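Local structure of glycoside Hydrolase (Bacteroides uniformis, 5T9X) at residues Q70-D75 against I334-P339; I190-A195 against V254-K259. The protein is a family 16 glycoside hydrolase that probably hydrolyses agarose in a pathway of a human gut symbiont. All coordinates share one frame; numbering follows the deposited sequence.

Contact 1. Residues Q70-D75 against I334-P339. With NA (sodium ion), chain D.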
loop_
_atom_site.group_PDB
_atom_site.type_symbol
_atom_site.label_atom_id
_atom_site.label_comp_id
_atom_site.label_asym_id
_atom_site.label_seq_id
_atom_site.Cartn_x
_atom_site.Cartn_y
_atom_site.Cartn_z
ATOM N N GLN A 70 -3.225 -3.426 -18.456
ATOM C CA GLN A 70 -1.794 -3.290 -18.638
ATOM C C GLN A 70 -1.144 -4.574 -18.193
ATOM O O GLN A 70 -1.649 -5.226 -17.291
ATOM C CB GLN A 70 -1.274 -2.117 -17.800
ATOM C CG GLN A 70 -1.913 -0.777 -18.117
ATOM C CD GLN A 70 -1.612 -0.316 -19.538
ATOM O OE1 GLN A 70 -0.494 0.064 -19.845
ATOM N NE2 GLN A 70 -2.606 -0.343 -20.395
ATOM N N SER A 71 -0.002 -4.920 -18.778
ATOM C CA SER A 71 0.606 -6.226 -18.477
ATOM C C SER A 71 1.278 -6.320 -17.122
ATOM O O SER A 71 1.563 -7.441 -16.669
ATOM C CB SER A 71 1.561 -6.700 -19.580
ATOM O OG SER A 71 2.577 -5.769 -19.806
ATOM N N GLN A 72 1.481 -5.188 -16.451
ATOM C CA GLN A 72 1.948 -5.216 -15.045
ATOM C C GLN A 72 0.926 -5.835 -14.070
ATOM O O GLN A 72 1.331 -6.310 -13.015
ATOM C CB GLN A 72 2.321 -3.812 -14.565
ATOM C CG GLN A 72 2.757 -3.710 -13.118
ATOM C CD GLN A 72 4.054 -4.427 -12.892
ATOM O OE1 GLN A 72 5.069 -4.046 -13.460
ATOM N NE2 GLN A 72 4.042 -5.470 -12.060
ATOM N N SER A 73 -0.376 -5.806 -14.415
ATOM C CA SER A 73 -1.425 -6.455 -13.641
ATOM C C SER A 73 -1.080 -7.921 -13.357
ATOM O O SER A 73 -0.468 -8.575 -14.199
ATOM C CB SER A 73 -2.734 -6.416 -14.412
ATOM O OG SER A 73 -3.017 -5.127 -14.869
ATOM N N ASP A 74 -1.453 -8.431 -12.187
ATOM C CA ASP A 74 -1.125 -9.806 -11.813
ATOM C C ASP A 74 -2.237 -10.401 -10.980
ATOM O O ASP A 74 -2.615 -9.820 -9.965
ATOM C CB ASP A 74 0.214 -9.877 -11.047
ATOM C CG ASP A 74 0.902 -11.273 -11.147
ATOM O OD1 ASP A 74 0.213 -12.293 -11.411
ATOM O OD2 ASP A 74 2.143 -11.363 -10.956
ATOM N N ASP A 75 -2.744 -11.557 -11.406
ATOM C CA ASP A 75 -3.698 -12.332 -10.611
ATOM C C ASP A 75 -3.042 -13.305 -9.602
ATOM O O ASP A 75 -3.736 -13.966 -8.802
ATOM C CB ASP A 75 -4.711 -13.049 -11.515
ATOM C CG ASP A 75 -4.100 -14.157 -12.382
ATOM O OD1 ASP A 75 -2.991 -14.672 -12.100
ATOM O OD2 ASP A 75 -4.775 -14.549 -13.353
ATOM N N ILE A 334 -3.926 -7.688 -8.345
ATOM C CA ILE A 334 -3.754 -6.268 -8.573
ATOM C C ILE A 334 -3.854 -6.009 -10.070
ATOM O O ILE A 334 -3.150 -6.640 -10.857
ATOM C CB ILE A 334 -2.436 -5.745 -7.954
ATOM C CG1 ILE A 334 -2.360 -4.237 -8.081
ATOM C CG2 ILE A 334 -1.197 -6.378 -8.587
ATOM C CD1 ILE A 334 -1.218 -3.664 -7.260
ATOM N N ARG A 335 -4.749 -5.094 -10.446
ATOM C CA ARG A 335 -5.044 -4.813 -11.843
ATOM C C ARG A 335 -4.903 -3.341 -12.146
ATOM O O ARG A 335 -5.152 -2.520 -11.286
ATOM C CB ARG A 335 -6.442 -5.319 -12.190
ATOM C CG ARG A 335 -7.593 -4.564 -11.574
ATOM C CD ARG A 335 -8.888 -5.230 -11.963
ATOM N NE ARG A 335 -10.044 -4.596 -11.340
ATOM C CZ ARG A 335 -11.305 -4.699 -11.763
ATOM N NH1 ARG A 335 -11.606 -5.368 -12.878
ATOM N NH2 ARG A 335 -12.294 -4.110 -11.075
ATOM N N ILE A 336 -4.530 -3.033 -13.389
ATOM C CA ILE A 336 -4.109 -1.704 -13.831
ATOM C C ILE A 336 -4.683 -1.466 -15.214
ATOM O O ILE A 336 -4.482 -2.291 -16.104
ATOM C CB ILE A 336 -2.580 -1.649 -13.939
ATOM C CG1 ILE A 336 -1.931 -2.119 -12.639
ATOM C CG2 ILE A 336 -2.087 -0.252 -14.254
ATOM C CD1 ILE A 336 -0.428 -2.068 -12.683
ATOM N N TYR A 337 -5.395 -0.351 -15.399
ATOM C CA TYR A 337 -6.006 0.013 -16.673
ATOM C C TYR A 337 -5.637 1.443 -17.010
ATOM O O TYR A 337 -5.549 2.306 -16.118
ATOM C CB TYR A 337 -7.549 -0.063 -16.647
ATOM C CG TYR A 337 -8.149 -1.422 -16.327
ATOM C CD1 TYR A 337 -8.579 -2.300 -17.344
ATOM C CD2 TYR A 337 -8.308 -1.839 -14.999
ATOM C CE1 TYR A 337 -9.134 -3.548 -17.044
ATOM C CE2 TYR A 337 -8.847 -3.071 -14.702
ATOM C CZ TYR A 337 -9.256 -3.911 -15.723
ATOM O OH TYR A 337 -9.779 -5.115 -15.400
ATOM N N LYS A 338 -5.449 1.692 -18.306
ATOM C CA LYS A 338 -5.296 3.032 -18.834
ATOM C C LYS A 338 -6.358 3.253 -19.886
ATOM O O LYS A 338 -6.735 2.321 -20.593
ATOM C CB LYS A 338 -3.935 3.214 -19.481
ATOM C CG LYS A 338 -2.749 2.958 -18.562
ATOM C CD LYS A 338 -1.469 3.293 -19.331
ATOM C CE LYS A 338 -0.712 4.478 -18.755
ATOM N NZ LYS A 338 -1.367 5.795 -18.618
ATOM N N PRO A 339 -6.834 4.490 -20.004
ATOM C CA PRO A 339 -7.738 4.858 -21.081
ATOM C C PRO A 339 -7.062 4.914 -22.462
ATOM O O PRO A 339 -5.967 5.414 -22.582
ATOM C CB PRO A 339 -8.244 6.237 -20.661
ATOM C CG PRO A 339 -7.277 6.767 -19.692
ATOM C CD PRO A 339 -6.398 5.649 -19.221
HETATM NA NA NA D . -5.435 -14.533 -7.288
#
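Asp74 and Ile334 exchange two backbone hydrogen bonds, an antiparallel hydrogen-bonded pair that forms a single bridge. Asp74 N reaches Ile334 O at 2.8 Å, and Ile334 N returns to Asp74 O at 3.0 Å with an N-H...O angle of 169°. The pair fastens the loop after strand 65-69 to strand 329-341, which belongs to a curved sheet of the beta-sandwich jelly roll expected of family 16. The next carbonyl, Asp75 O, binds the sodium ion at 2.4 Å, in a site shared with Glu51, Asn77, Gly118 and Asp332, so the bridge lies one residue from a metal ligand.

Between Gln70 and Ser73 the chain makes a type I beta turn, and the hydroxyl of Ser73 stands in for a backbone partner. Ser73 OG donates to Gln70 O at 2.8 Å and accepts from Ile336 N at 3.0 Å, the latter bond bent to 134°. Its chi1 of -50°, with OG opposite the carbonyl carbon, brings the oxygen within range of both. Gln70 O also receives Ser73 N, so two donors hold this carbonyl at the turn. At the entrance to the turn, Gln70 N bonds to Ile336 O at 2.9 Å.

Apolar contacts lie beyond these bonds. Ile336 sets its CG2 branch against CB and CG of Gln70, while its CD1 end meets Gln72 CG at 3.6 Å; Ile299 of strand 298-304 touches the same isoleucine. Gln72 OE1 turns to Thr156. The Gln70 side chain crosses that of Lys338 at about a right angle. Gln70 NE2 is hydrogen-bonded to Glu68 and Lys338 NZ to Pro161 O, while Gln70 OE1 lies against the methylene Lys338 CD at 3.4 Å.

Contact 2. Residues I190-A195 against V254-K259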
loop_
_atom_site.group_PDB
_atom_site.type_symbol
_atom_site.label_atom_id
_atom_site.label_comp_id
_atom_site.label_asym_id
_atom_site.label_seq_id
_atom_site.Cartn_x
_atom_site.Cartn_y
_atom_site.Cartn_z
ATOM N N ILE A 190 1.593 8.079 -4.047
ATOM C CA ILE A 190 0.127 7.894 -3.974
ATOM C C ILE A 190 -0.111 6.616 -3.167
ATOM O O ILE A 190 0.444 5.545 -3.499
ATOM C CB ILE A 190 -0.512 7.783 -5.371
ATOM C CG1 ILE A 190 -0.303 9.073 -6.133
ATOM C CG2 ILE A 190 -1.994 7.530 -5.264
ATOM C CD1 ILE A 190 -0.693 9.059 -7.594
ATOM N N ASP A 191 -0.886 6.724 -2.095
ATOM C CA ASP A 191 -1.174 5.564 -1.240
ATOM C C ASP A 191 -2.539 5.048 -1.534
ATOM O O ASP A 191 -3.502 5.772 -1.360
ATOM C CB ASP A 191 -1.101 5.919 0.229
ATOM C CG ASP A 191 0.223 6.499 0.598
ATOM O OD1 ASP A 191 1.272 5.897 0.275
ATOM O OD2 ASP A 191 0.211 7.593 1.179
ATOM N N ILE A 192 -2.609 3.791 -1.952
ATOM C CA ILE A 192 -3.871 3.148 -2.252
ATOM C C ILE A 192 -4.483 2.524 -0.984
ATOM O O ILE A 192 -5.612 2.815 -0.608
ATOM C CB ILE A 192 -3.693 2.148 -3.404
ATOM C CG1 ILE A 192 -3.162 2.903 -4.625
ATOM C CG2 ILE A 192 -5.024 1.499 -3.749
ATOM C CD1 ILE A 192 -2.762 2.043 -5.795
ATOM N N ILE A 193 -3.718 1.681 -0.331
ATOM C CA ILE A 193 -4.079 1.099 0.930
ATOM C C ILE A 193 -2.954 1.371 1.912
ATOM O O ILE A 193 -1.804 0.997 1.677
ATOM C CB ILE A 193 -4.253 -0.432 0.840
ATOM C CG1 ILE A 193 -5.346 -0.797 -0.170
ATOM C CG2 ILE A 193 -4.634 -0.987 2.213
ATOM C CD1 ILE A 193 -5.615 -2.287 -0.346
ATOM N N GLU A 194 -3.298 2.015 3.018
ATOM C CA GLU A 194 -2.477 1.946 4.239
ATOM C C GLU A 194 -3.457 1.656 5.382
ATOM O O GLU A 194 -4.418 2.385 5.574
ATOM C CB GLU A 194 -1.679 3.236 4.431
ATOM C CG GLU A 194 -0.863 3.293 5.708
ATOM C CD GLU A 194 0.042 4.518 5.778
ATOM O OE1 GLU A 194 -0.456 5.652 5.572
ATOM O OE2 GLU A 194 1.247 4.346 6.079
ATOM N N ALA A 195 -3.260 0.533 6.061
ATOM C CA ALA A 195 -4.224 0.061 7.051
ATOM C C ALA A 195 -3.562 -0.745 8.160
ATOM O O ALA A 195 -2.523 -1.384 7.957
ATOM C CB ALA A 195 -5.328 -0.748 6.386
ATOM N N VAL A 254 -9.676 -1.993 -3.189
ATOM C CA VAL A 254 -9.362 -0.582 -3.051
ATOM C C VAL A 254 -8.525 -0.159 -4.247
ATOM O O VAL A 254 -7.498 -0.768 -4.534
ATOM C CB VAL A 254 -8.531 -0.288 -1.796
ATOM C CG1 VAL A 254 -8.462 1.230 -1.563
ATOM C CG2 VAL A 254 -9.104 -1.037 -0.605
ATOM N N GLY A 255 -8.957 0.886 -4.938
ATOM C CA GLY A 255 -8.204 1.437 -6.062
ATOM C C GLY A 255 -8.191 2.955 -6.117
ATOM O O GLY A 255 -8.953 3.633 -5.404
ATOM N N VAL A 256 -7.320 3.476 -6.985
ATOM C CA VAL A 256 -7.257 4.891 -7.244
ATOM C C VAL A 256 -7.246 5.140 -8.746
ATOM O O VAL A 256 -6.579 4.430 -9.506
ATOM C CB VAL A 256 -6.053 5.586 -6.525
ATOM C CG1 VAL A 256 -4.714 5.113 -7.056
ATOM C CG2 VAL A 256 -6.151 7.082 -6.661
ATOM N N TYR A 257 -8.029 6.133 -9.150
ATOM C CA TYR A 257 -7.930 6.708 -10.453
ATOM C C TYR A 257 -7.050 7.953 -10.326
ATOM O O TYR A 257 -7.469 8.986 -9.795
ATOM C CB TYR A 257 -9.316 7.050 -10.994
ATOM C CG TYR A 257 -9.378 7.543 -12.429
ATOM C CD1 TYR A 257 -8.335 7.341 -13.321
ATOM C CD2 TYR A 257 -10.513 8.151 -12.903
ATOM C CE1 TYR A 257 -8.408 7.790 -14.626
ATOM C CE2 TYR A 257 -10.597 8.604 -14.217
ATOM C CZ TYR A 257 -9.539 8.410 -15.067
ATOM O OH TYR A 257 -9.571 8.837 -16.373
ATOM N N TRP A 258 -5.809 7.785 -10.764
ATOM C CA TRP A 258 -4.873 8.860 -10.927
ATOM C C TRP A 258 -5.169 9.443 -12.291
ATOM O O TRP A 258 -4.655 8.975 -13.309
ATOM C CB TRP A 258 -3.444 8.295 -10.853
ATOM C CG TRP A 258 -2.361 9.281 -10.994
ATOM C CD1 TRP A 258 -2.463 10.643 -10.979
ATOM C CD2 TRP A 258 -0.983 8.990 -11.118
ATOM N NE1 TRP A 258 -1.232 11.206 -11.138
ATOM C CE2 TRP A 258 -0.302 10.213 -11.207
ATOM C CE3 TRP A 258 -0.250 7.808 -11.161
ATOM C CZ2 TRP A 258 1.053 10.287 -11.367
ATOM C CZ3 TRP A 258 1.099 7.873 -11.311
ATOM C CH2 TRP A 258 1.744 9.098 -11.411
ATOM N N LYS A 259 -5.980 10.481 -12.315
ATOM C CA LYS A 259 -6.527 10.981 -13.561
ATOM C C LYS A 259 -5.598 11.996 -14.257
ATOM O O LYS A 259 -5.400 11.946 -15.457
ATOM C CB LYS A 259 -7.915 11.562 -13.273
ATOM C CG LYS A 259 -8.616 12.100 -14.481
ATOM C CD LYS A 259 -10.059 12.461 -14.165
ATOM C CE LYS A 259 -10.612 13.250 -15.351
ATOM N NZ LYS A 259 -12.070 13.467 -15.217
#
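Ile190 lays its CD1 methyl over one face of the Trp258 indole, a CH-pi contact in which the methyl sits 3.7 Å from the centroid of the five-membered ring and only 18° off its normal. The closest ring atom is Trp258 CD2, at 3.5 Å from Ile190 CD1. The extended end of Ile190, with chi2 at 171°, carries the methyl outward to meet the ring, and the two side chains cross at about a right angle. Trp258 NE1 donates to Leu293 O, a bond that would help set the rotation of the ring. An alanine in place of Trp258 would probably leave the Ile190 methyl without its aromatic cover and Leu293 O without this donor.

Branched aliphatic contacts continue the seam. Val256 holds CG1 in the cramped position between its backbone N and carbonyl carbon (chi1 66°), where it meets Ile192 CG1 at 3.6 Å and Ile190 CG2 at 4.1 Å. Ile193 reaches Val254 CB with its CG1 at 3.6 Å, and its CD1 lies against Val254 CG2. The two segments come from different sheets, strand 188-195 from one and strand 252-260 from the other, so this is the hydrophobic core of the sandwich. Ile192 and Ile193 both face Val179 in a classic beta bulge, which lets two successive isoleucines reach Val254. Glu189, Asp191 and Glu194 spell the E-x-D-x-x-E motif that bears the catalytic acids in family 16 relatives; Asp191 starts away from Val254-Lys259, and Glu194 bonds to His216 and Gln306.

Main-chain oxygens meet only carbon across the seam, with no hydrogen bond between the segments. Ile192 O lies 3.4 Å from Val254 CG1, and Val254 O lies 3.4 Å from Ile192 CG2.

From the N terminus the chain first lays down strand 65-69, and the loop behind it, Gln70-Asp75, finds its partner near the C terminus: contact 1 closes a loop of 258 residues when strand 329-341 returns. Contact 2 is nested inside that loop, joining Ile190-Ala195 to Val254-Lys259 across 58 intervening residues; the two closures do not cross. Strands 252-260 and 329-341 belong to the same sheet, each pairing with strand 162-169. Contact 1 therefore binds a loop to this sheet, whereas contact 2 presses the sheet onto the other layer. Their centres are 14 Å apart and their nearest atoms about 5 Å, without touching.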